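Local coordinates for kallistatin (Homo sapiens, PDB 6F4V), which inhibits tissue kallikrein as a serpin, forming a stable equimolar complex with the protease when its reactive site is cleaved, at residues F16-A21 / K239-E244; H101-L106 / G304-Q309; V282-L287 / A313-H318. All coordinates share one frame; numbering follows the deposited sequence.

From the N terminus, helix 6-23 comes first, and interaction 1 joins its 16-21 part to the short helix 240-244, closing a loop of over 200 residues. Within it lies 101-106 of interaction 2, but its partner 304-309 follows 239-244, so the two long loops cross; the centres of the two contacts stand about 41 Å apart. Interaction 3 opens after interaction 1 has closed. Its small loop, 282-287 to 313-318, crosses interaction 2, since 304-309 falls between its segments. F16 and L19 pack on L283 and I286, bringing interactions 1 and 3 together. The three tie helices 6-23, 240-244 and 283-286, the large sheet and the connection before helix 107-117.

Interaction 1: residues F16-A21 / K239-E244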
# COMPACT_ATOMS: atom_id res chain seq x y z
N PHE A 16 -8.70 -5.77 -0.86
CA PHE A 16 -7.45 -6.52 -0.78
C PHE A 16 -7.18 -6.91 0.68
O PHE A 16 -6.87 -8.07 0.97
CB PHE A 16 -6.28 -5.74 -1.37
CG PHE A 16 -5.02 -6.54 -1.52
CD1 PHE A 16 -4.12 -6.68 -0.46
CD2 PHE A 16 -4.70 -7.13 -2.72
CE1 PHE A 16 -2.97 -7.42 -0.58
CE2 PHE A 16 -3.53 -7.87 -2.86
CZ PHE A 16 -2.65 -8.01 -1.79
N TYR A 17 -7.29 -5.95 1.58
CA TYR A 17 -7.09 -6.20 3.02
C TYR A 17 -8.01 -7.34 3.47
O TYR A 17 -7.60 -8.28 4.16
CB TYR A 17 -7.32 -4.93 3.85
CG TYR A 17 -7.08 -5.23 5.30
CD1 TYR A 17 -5.81 -5.22 5.82
CD2 TYR A 17 -8.10 -5.72 6.10
CE1 TYR A 17 -5.57 -5.62 7.13
CE2 TYR A 17 -7.89 -6.17 7.40
CZ TYR A 17 -6.62 -6.11 7.92
OH TYR A 17 -6.41 -6.58 9.22
N TYR A 18 -9.28 -7.21 3.14
CA TYR A 18 -10.26 -8.19 3.62
C TYR A 18 -9.91 -9.62 3.18
O TYR A 18 -10.03 -10.56 3.96
CB TYR A 18 -11.65 -7.84 3.15
CG TYR A 18 -12.70 -8.76 3.75
CD1 TYR A 18 -13.25 -8.48 5.01
CD2 TYR A 18 -13.14 -9.89 3.08
CE1 TYR A 18 -14.23 -9.30 5.56
CE2 TYR A 18 -14.13 -10.73 3.63
CZ TYR A 18 -14.66 -10.41 4.87
OH TYR A 18 -15.64 -11.20 5.47
N LEU A 19 -9.49 -9.76 1.94
CA LEU A 19 -9.11 -11.08 1.38
C LEU A 19 -7.92 -11.65 2.16
O LEU A 19 -7.96 -12.80 2.62
CB LEU A 19 -8.79 -10.97 -0.11
CG LEU A 19 -8.31 -12.26 -0.83
CD1 LEU A 19 -8.43 -12.15 -2.33
CD2 LEU A 19 -6.86 -12.59 -0.57
N ILE A 20 -6.89 -10.84 2.39
CA ILE A 20 -5.70 -11.30 3.10
C ILE A 20 -6.05 -11.68 4.53
O ILE A 20 -5.64 -12.73 5.04
CB ILE A 20 -4.56 -10.23 3.18
CG1 ILE A 20 -4.16 -9.74 1.79
CG2 ILE A 20 -3.34 -10.77 3.92
CD1 ILE A 20 -3.69 -10.82 0.84
N ALA A 21 -6.79 -10.82 5.19
CA ALA A 21 -7.16 -11.03 6.60
C ALA A 21 -8.03 -12.26 6.79
O ALA A 21 -7.96 -12.93 7.81
CB ALA A 21 -7.87 -9.81 7.15
N LYS A 239 -11.65 -8.94 19.44
CA LYS A 239 -12.69 -8.40 18.57
C LYS A 239 -12.13 -7.93 17.22
O LYS A 239 -12.84 -7.27 16.46
CB LYS A 239 -13.44 -7.27 19.29
CG LYS A 239 -14.15 -7.72 20.59
CD LYS A 239 -15.32 -8.65 20.28
CE LYS A 239 -16.06 -9.10 21.54
NZ LYS A 239 -17.02 -8.03 21.95
N MET A 240 -10.91 -8.35 16.90
CA MET A 240 -10.27 -7.96 15.65
C MET A 240 -11.14 -8.34 14.47
O MET A 240 -11.37 -7.51 13.57
CB MET A 240 -8.88 -8.61 15.49
CG MET A 240 -8.21 -8.31 14.15
SD MET A 240 -7.97 -6.55 13.80
CE MET A 240 -6.54 -6.18 14.83
N ARG A 241 -11.65 -9.58 14.45
CA ARG A 241 -12.48 -10.00 13.32
C ARG A 241 -13.72 -9.16 13.13
O ARG A 241 -14.10 -8.87 11.98
CB ARG A 241 -12.87 -11.49 13.35
CG ARG A 241 -11.83 -12.42 12.74
CD ARG A 241 -11.47 -12.07 11.29
NE ARG A 241 -12.56 -12.26 10.33
CZ ARG A 241 -12.57 -11.78 9.08
NH1 ARG A 241 -11.57 -11.02 8.62
NH2 ARG A 241 -13.60 -12.05 8.28
N GLU A 242 -14.35 -8.76 14.24
CA GLU A 242 -15.56 -7.94 14.16
C GLU A 242 -15.31 -6.57 13.48
O GLU A 242 -16.15 -6.04 12.72
CB GLU A 242 -16.15 -7.68 15.55
CG GLU A 242 -16.52 -8.97 16.29
CD GLU A 242 -17.66 -8.82 17.29
OE1 GLU A 242 -18.10 -9.88 17.80
OE2 GLU A 242 -18.13 -7.67 17.56
N ILE A 243 -14.14 -6.01 13.74
CA ILE A 243 -13.79 -4.75 13.12
C ILE A 243 -13.42 -4.95 11.66
O ILE A 243 -13.82 -4.17 10.77
CB ILE A 243 -12.65 -4.07 13.91
CG1 ILE A 243 -13.06 -3.83 15.38
CG2 ILE A 243 -12.26 -2.79 13.24
CD1 ILE A 243 -14.36 -3.09 15.57
N GLU A 244 -12.69 -6.03 11.38
CA GLU A 244 -12.33 -6.34 9.99
C GLU A 244 -13.56 -6.51 9.09
O GLU A 244 -13.55 -6.08 7.92
CB GLU A 244 -11.42 -7.56 9.94
CG GLU A 244 -10.02 -7.29 10.49
CD GLU A 244 -9.10 -8.50 10.44
OE1 GLU A 244 -9.59 -9.64 10.53
OE2 GLU A 244 -7.88 -8.35 10.32
O HOH W 1 -8.09 -11.85 10.29
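Y17 and E244 meet at about a right angle, the tyrosine ring and the carboxylate turned 69° against each other. The phenol OH of Y17 donates to E244 OE2 over 2.6 Å, on its anti side, 20° out of the carboxylate plane. E244 can be gripped this way because its chain, extended beyond CG, bridges 16-21 and 240-244, whose segment axes run roughly antiparallel and approach to 11.5 Å. The contact thus joins helix 6-23 to the short helix after strand 228-235. The small CB of A21 fits beside the acid, 3.5 Å from E244 OE2. Y18, with its CG anti to the backbone N (chi1 -174°), carries its ring to the neighbouring helix, where its CD1 edge lies 3.8 Å from the backbone O of E244. The Y18 side chain crosses the bent chain of R241 at about a right angle; both reach E245, Y18 by a hydrogen bond and R241 NH2 by a salt bridge. R241 NH1 turns back to E244 OE1 at 3.1 Å, from above the carboxylate plane, and water 1 donates to E244 OE1 and A21 O. A leucine in place of E244 would probably leave the Y17 hydroxyl and R241 NH1 without their buried acceptor. A basic side chain of another protein chain also forms a salt bridge with E244 OE2, so the carboxylate, ringed by donors, is likely to stay ionised.

Interaction 2: residues H101-L106 / G304-Q309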
# COMPACT_ATOMS: atom_id res chain seq x y z
N HIS A 101 15.99 -6.21 -24.39
CA HIS A 101 16.88 -5.67 -25.45
C HIS A 101 16.45 -6.04 -26.88
O HIS A 101 16.71 -5.28 -27.80
CB HIS A 101 18.34 -6.14 -25.26
CG HIS A 101 19.17 -5.22 -24.40
ND1 HIS A 101 19.90 -5.67 -23.32
CD2 HIS A 101 19.41 -3.89 -24.49
CE1 HIS A 101 20.54 -4.66 -22.77
NE2 HIS A 101 20.25 -3.56 -23.45
N ASN A 102 15.82 -7.20 -27.08
CA ASN A 102 15.46 -7.69 -28.42
C ASN A 102 14.22 -7.05 -29.03
O ASN A 102 14.24 -6.59 -30.17
CB ASN A 102 15.21 -9.21 -28.38
CG ASN A 102 16.47 -10.01 -28.09
OD1 ASN A 102 17.55 -9.67 -28.57
ND2 ASN A 102 16.34 -11.07 -27.31
N LEU A 103 13.15 -7.05 -28.24
CA LEU A 103 11.79 -6.93 -28.73
C LEU A 103 11.43 -5.49 -29.12
O LEU A 103 11.94 -4.52 -28.54
CB LEU A 103 10.85 -7.44 -27.63
CG LEU A 103 9.37 -7.71 -27.90
CD1 LEU A 103 9.21 -9.02 -28.64
CD2 LEU A 103 8.60 -7.74 -26.59
N LYS A 104 10.55 -5.36 -30.11
CA LYS A 104 10.03 -4.05 -30.53
C LYS A 104 8.75 -3.77 -29.74
O LYS A 104 7.72 -4.44 -29.93
CB LYS A 104 9.74 -4.04 -32.04
CG LYS A 104 9.32 -2.68 -32.61
CD LYS A 104 10.29 -1.56 -32.24
CE LYS A 104 10.28 -0.41 -33.24
NZ LYS A 104 9.04 0.40 -33.16
N PHE A 105 8.83 -2.80 -28.84
CA PHE A 105 7.67 -2.39 -28.05
C PHE A 105 6.93 -1.29 -28.79
O PHE A 105 7.55 -0.50 -29.51
CB PHE A 105 8.10 -1.91 -26.67
CG PHE A 105 8.62 -3.02 -25.80
CD1 PHE A 105 9.96 -3.38 -25.84
CD2 PHE A 105 7.75 -3.74 -24.99
CE1 PHE A 105 10.44 -4.41 -25.05
CE2 PHE A 105 8.22 -4.78 -24.20
CZ PHE A 105 9.56 -5.12 -24.23
N LEU A 106 5.61 -1.27 -28.63
CA LEU A 106 4.78 -0.29 -29.30
C LEU A 106 5.04 1.07 -28.67
O LEU A 106 4.97 1.20 -27.45
CB LEU A 106 3.30 -0.66 -29.24
CG LEU A 106 2.91 -1.85 -30.12
CD1 LEU A 106 1.53 -2.34 -29.75
CD2 LEU A 106 2.98 -1.51 -31.60
N GLY A 304 -1.33 -4.49 -26.73
CA GLY A 304 -0.91 -3.09 -26.74
C GLY A 304 0.53 -2.88 -26.36
O GLY A 304 1.01 -1.73 -26.39
N ILE A 305 1.24 -3.94 -25.97
CA ILE A 305 2.63 -3.81 -25.56
C ILE A 305 3.57 -4.04 -26.74
O ILE A 305 4.55 -3.31 -26.90
CB ILE A 305 2.93 -4.74 -24.36
CG1 ILE A 305 2.10 -4.30 -23.15
CG2 ILE A 305 4.39 -4.73 -23.97
CD1 ILE A 305 1.93 -5.36 -22.09
N THR A 306 3.24 -5.05 -27.54
CA THR A 306 3.97 -5.39 -28.76
C THR A 306 3.04 -6.16 -29.71
O THR A 306 2.07 -6.81 -29.27
CB THR A 306 5.21 -6.26 -28.44
OG1 THR A 306 5.95 -6.55 -29.65
CG2 THR A 306 4.79 -7.56 -27.80
N LYS A 307 3.33 -6.09 -31.00
CA LYS A 307 2.67 -6.97 -32.00
C LYS A 307 3.55 -8.18 -32.35
O LYS A 307 3.11 -9.09 -33.07
CB LYS A 307 2.31 -6.17 -33.25
CG LYS A 307 1.24 -5.11 -33.02
CD LYS A 307 1.30 -3.99 -34.06
CE LYS A 307 0.23 -2.93 -33.82
NZ LYS A 307 0.12 -1.97 -34.95
N GLN A 308 4.78 -8.21 -31.83
CA GLN A 308 5.82 -9.15 -32.25
C GLN A 308 5.67 -10.56 -31.66
O GLN A 308 6.13 -11.53 -32.27
CB GLN A 308 7.20 -8.57 -31.92
CG GLN A 308 8.37 -9.33 -32.54
CD GLN A 308 9.73 -8.77 -32.16
OE1 GLN A 308 9.94 -7.55 -32.11
NE2 GLN A 308 10.67 -9.67 -31.88
N GLN A 309 5.06 -10.66 -30.47
CA GLN A 309 4.78 -11.94 -29.83
C GLN A 309 3.42 -11.85 -29.14
O GLN A 309 2.94 -10.74 -28.81
CB GLN A 309 5.83 -12.26 -28.75
CG GLN A 309 7.27 -12.42 -29.23
CD GLN A 309 7.55 -13.73 -29.96
OE1 GLN A 309 6.68 -14.61 -30.08
NE2 GLN A 309 8.77 -13.87 -30.46
O HOH W 2 5.50 -4.58 -31.81
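L106 packs against the backbone of 304-309, and here the contact is tightest. Its CD1 comes 3.5 Å from the carbonyl O of G304, while its own N-H gives a nearly straight bond to I305 O, 2.9 Å long with 173° at the hydrogen. Next to it, F105 and I305 lie side by side and point the same way, with I305 CG2 meeting the ring edge at CD2, 3.6 Å away. Branched and aromatic carbons suit this buried layer; L103 extends it, its CD2 reaching tip to tip toward T306 CG2. T306 adds the polar bonds. With OG1 anti to the backbone N (chi1 -178°), the hydroxyl donates to K104 O at 2.8 Å and accepts from Q308 N at 3.0 Å, the second bond making an ST turn. Toward solvent the fit is looser. Q308 stretches out to slide past L103 in the opposite direction, laying its amide against CD1, and its OE1 takes the K104 N-H at 3.0 Å from above the amide plane. Water 2 links K104 O to K307 N, and the long aliphatic part of K307 crosses L106 at about a right angle, CE lying 3.8 Å from L106 CD2, a use of lysine that leaves its ammonium beyond the apolar carbons. The buried residues join the fold: L103 rests on L160 and both F105 and I305 on M161 of strand 159-172, while F105 touches L110 and I305 touches F109 of helix 107-117, which begins just after L106.

Interaction 3: residues V282-L287 / A313-H318; sequences VLDQIL and ASKSFH
V282 and F317 form an antiparallel, non-hydrogen-bonded pair in the large serpin sheet, where strand 269-282 gives way to helix 283-286. The next strand, 312-324, is flanked on its other side by strand 328-340, whose position between 159-172 and 312-324 is consistent with the reactive-centre loop inserted as a strand of sheet A, as in cleaved serpins.

Backbone bonding is modest: L283 N reaches S316 O over 2.7 Å, but the bond is weak, bent to 128° at the hydrogen.

Apolar contacts flank it. V282 CG2 approaches the edge of the F317 ring at CE1, and the branched end of L283 lies on the CB of H318, with CD1 3.9 Å away. L283 CB also covers the hydroxyl of S316, a small residue that fits against L283, its OG hydrogen-bonded to Y40 OH and S336 O. The H318 ring is hydrogen-bonded to T335 and S32.

The polar contacts centre on D284, whose two carboxylate oxygens each take one donor. Its CG is wedged between backbone N and carbonyl carbon (chi1 55°), which directs the acid at the strand. K315, bent at chi2 and chi3, curls back to it, and the salt bridge from NZ meets OD2 on the syn side at 2.8 Å. The other oxygen, OD1, accepts from S316 N on its anti side, in a 2.9 Å bond almost straight at 170°.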
# COMPACT_ATOMS: atom_id res chain seq x y z
N VAL A 282 2.18 -12.65 -3.26
CA VAL A 282 2.25 -13.14 -4.63
C VAL A 282 0.93 -12.77 -5.31
O VAL A 282 -0.09 -13.49 -5.22
CB VAL A 282 2.52 -14.67 -4.67
CG1 VAL A 282 2.74 -15.12 -6.10
CG2 VAL A 282 3.75 -15.00 -3.84
N LEU A 283 0.94 -11.62 -5.97
CA LEU A 283 -0.29 -11.07 -6.52
C LEU A 283 -0.91 -11.93 -7.62
O LEU A 283 -2.14 -11.98 -7.73
CB LEU A 283 -0.04 -9.67 -7.05
CG LEU A 283 0.40 -8.62 -6.03
CD1 LEU A 283 0.50 -7.25 -6.68
CD2 LEU A 283 -0.49 -8.55 -4.80
N ASP A 284 -0.08 -12.62 -8.39
CA ASP A 284 -0.60 -13.53 -9.42
C ASP A 284 -1.42 -14.68 -8.83
O ASP A 284 -2.30 -15.20 -9.52
CB ASP A 284 0.49 -14.08 -10.36
CG ASP A 284 1.58 -14.74 -9.63
OD1 ASP A 284 2.51 -14.02 -9.20
OD2 ASP A 284 1.49 -15.98 -9.43
N GLN A 285 -1.16 -15.02 -7.56
CA GLN A 285 -1.94 -16.02 -6.82
C GLN A 285 -3.15 -15.44 -6.09
O GLN A 285 -4.14 -16.15 -5.92
CB GLN A 285 -1.03 -16.83 -5.87
CG GLN A 285 -0.04 -17.71 -6.63
CD GLN A 285 1.02 -18.35 -5.74
OE1 GLN A 285 1.05 -18.12 -4.54
NE2 GLN A 285 1.92 -19.16 -6.34
N ILE A 286 -3.11 -14.16 -5.74
CA ILE A 286 -4.19 -13.50 -4.98
C ILE A 286 -5.23 -12.79 -5.84
O ILE A 286 -6.43 -12.97 -5.63
CB ILE A 286 -3.57 -12.47 -3.99
CG1 ILE A 286 -2.72 -13.17 -2.93
CG2 ILE A 286 -4.64 -11.60 -3.32
CD1 ILE A 286 -1.71 -12.24 -2.26
N LEU A 287 -4.79 -12.01 -6.81
CA LEU A 287 -5.68 -11.14 -7.56
C LEU A 287 -6.74 -11.82 -8.40
O LEU A 287 -7.77 -11.21 -8.62
CB LEU A 287 -4.91 -10.14 -8.40
CG LEU A 287 -4.11 -9.07 -7.64
CD1 LEU A 287 -3.46 -8.15 -8.64
CD2 LEU A 287 -4.90 -8.28 -6.63
N ALA A 313 0.57 -12.84 -18.83
CA ALA A 313 1.03 -12.52 -17.48
C ALA A 313 1.93 -13.63 -16.95
O ALA A 313 1.66 -14.79 -17.18
CB ALA A 313 -0.16 -12.35 -16.55
N SER A 314 3.00 -13.24 -16.26
CA SER A 314 3.85 -14.14 -15.53
C SER A 314 3.70 -13.77 -14.03
O SER A 314 2.57 -13.59 -13.56
CB SER A 314 5.29 -14.11 -16.04
OG SER A 314 6.02 -15.24 -15.54
N LYS A 315 4.78 -13.69 -13.26
CA LYS A 315 4.68 -13.48 -11.83
C LYS A 315 4.46 -12.00 -11.51
O LYS A 315 4.94 -11.13 -12.23
CB LYS A 315 5.96 -13.96 -11.12
CG LYS A 315 6.26 -15.46 -11.20
CD LYS A 315 5.15 -16.37 -10.69
CE LYS A 315 5.08 -16.37 -9.16
NZ LYS A 315 3.93 -17.16 -8.65
N SER A 316 3.79 -11.75 -10.39
CA SER A 316 3.59 -10.38 -9.86
C SER A 316 3.73 -10.39 -8.34
O SER A 316 3.02 -11.15 -7.65
CB SER A 316 2.20 -9.83 -10.25
OG SER A 316 1.97 -8.51 -9.72
N PHE A 317 4.66 -9.58 -7.83
CA PHE A 317 4.96 -9.55 -6.40
C PHE A 317 4.65 -8.20 -5.81
O PHE A 317 4.67 -7.18 -6.50
CB PHE A 317 6.43 -9.90 -6.15
CG PHE A 317 6.81 -11.24 -6.68
CD1 PHE A 317 6.40 -12.41 -6.01
CD2 PHE A 317 7.52 -11.36 -7.86
CE1 PHE A 317 6.74 -13.67 -6.49
CE2 PHE A 317 7.85 -12.63 -8.36
CZ PHE A 317 7.46 -13.77 -7.68
N HIS A 318 4.34 -8.20 -4.52
CA HIS A 318 4.21 -6.97 -3.76
C HIS A 318 4.88 -7.16 -2.40
O HIS A 318 4.63 -8.16 -1.73
CB HIS A 318 2.74 -6.59 -3.53
CG HIS A 318 2.58 -5.28 -2.82
ND1 HIS A 318 2.72 -4.08 -3.47
CD2 HIS A 318 2.31 -4.99 -1.53
CE1 HIS A 318 2.55 -3.10 -2.59
NE2 HIS A 318 2.31 -3.63 -1.41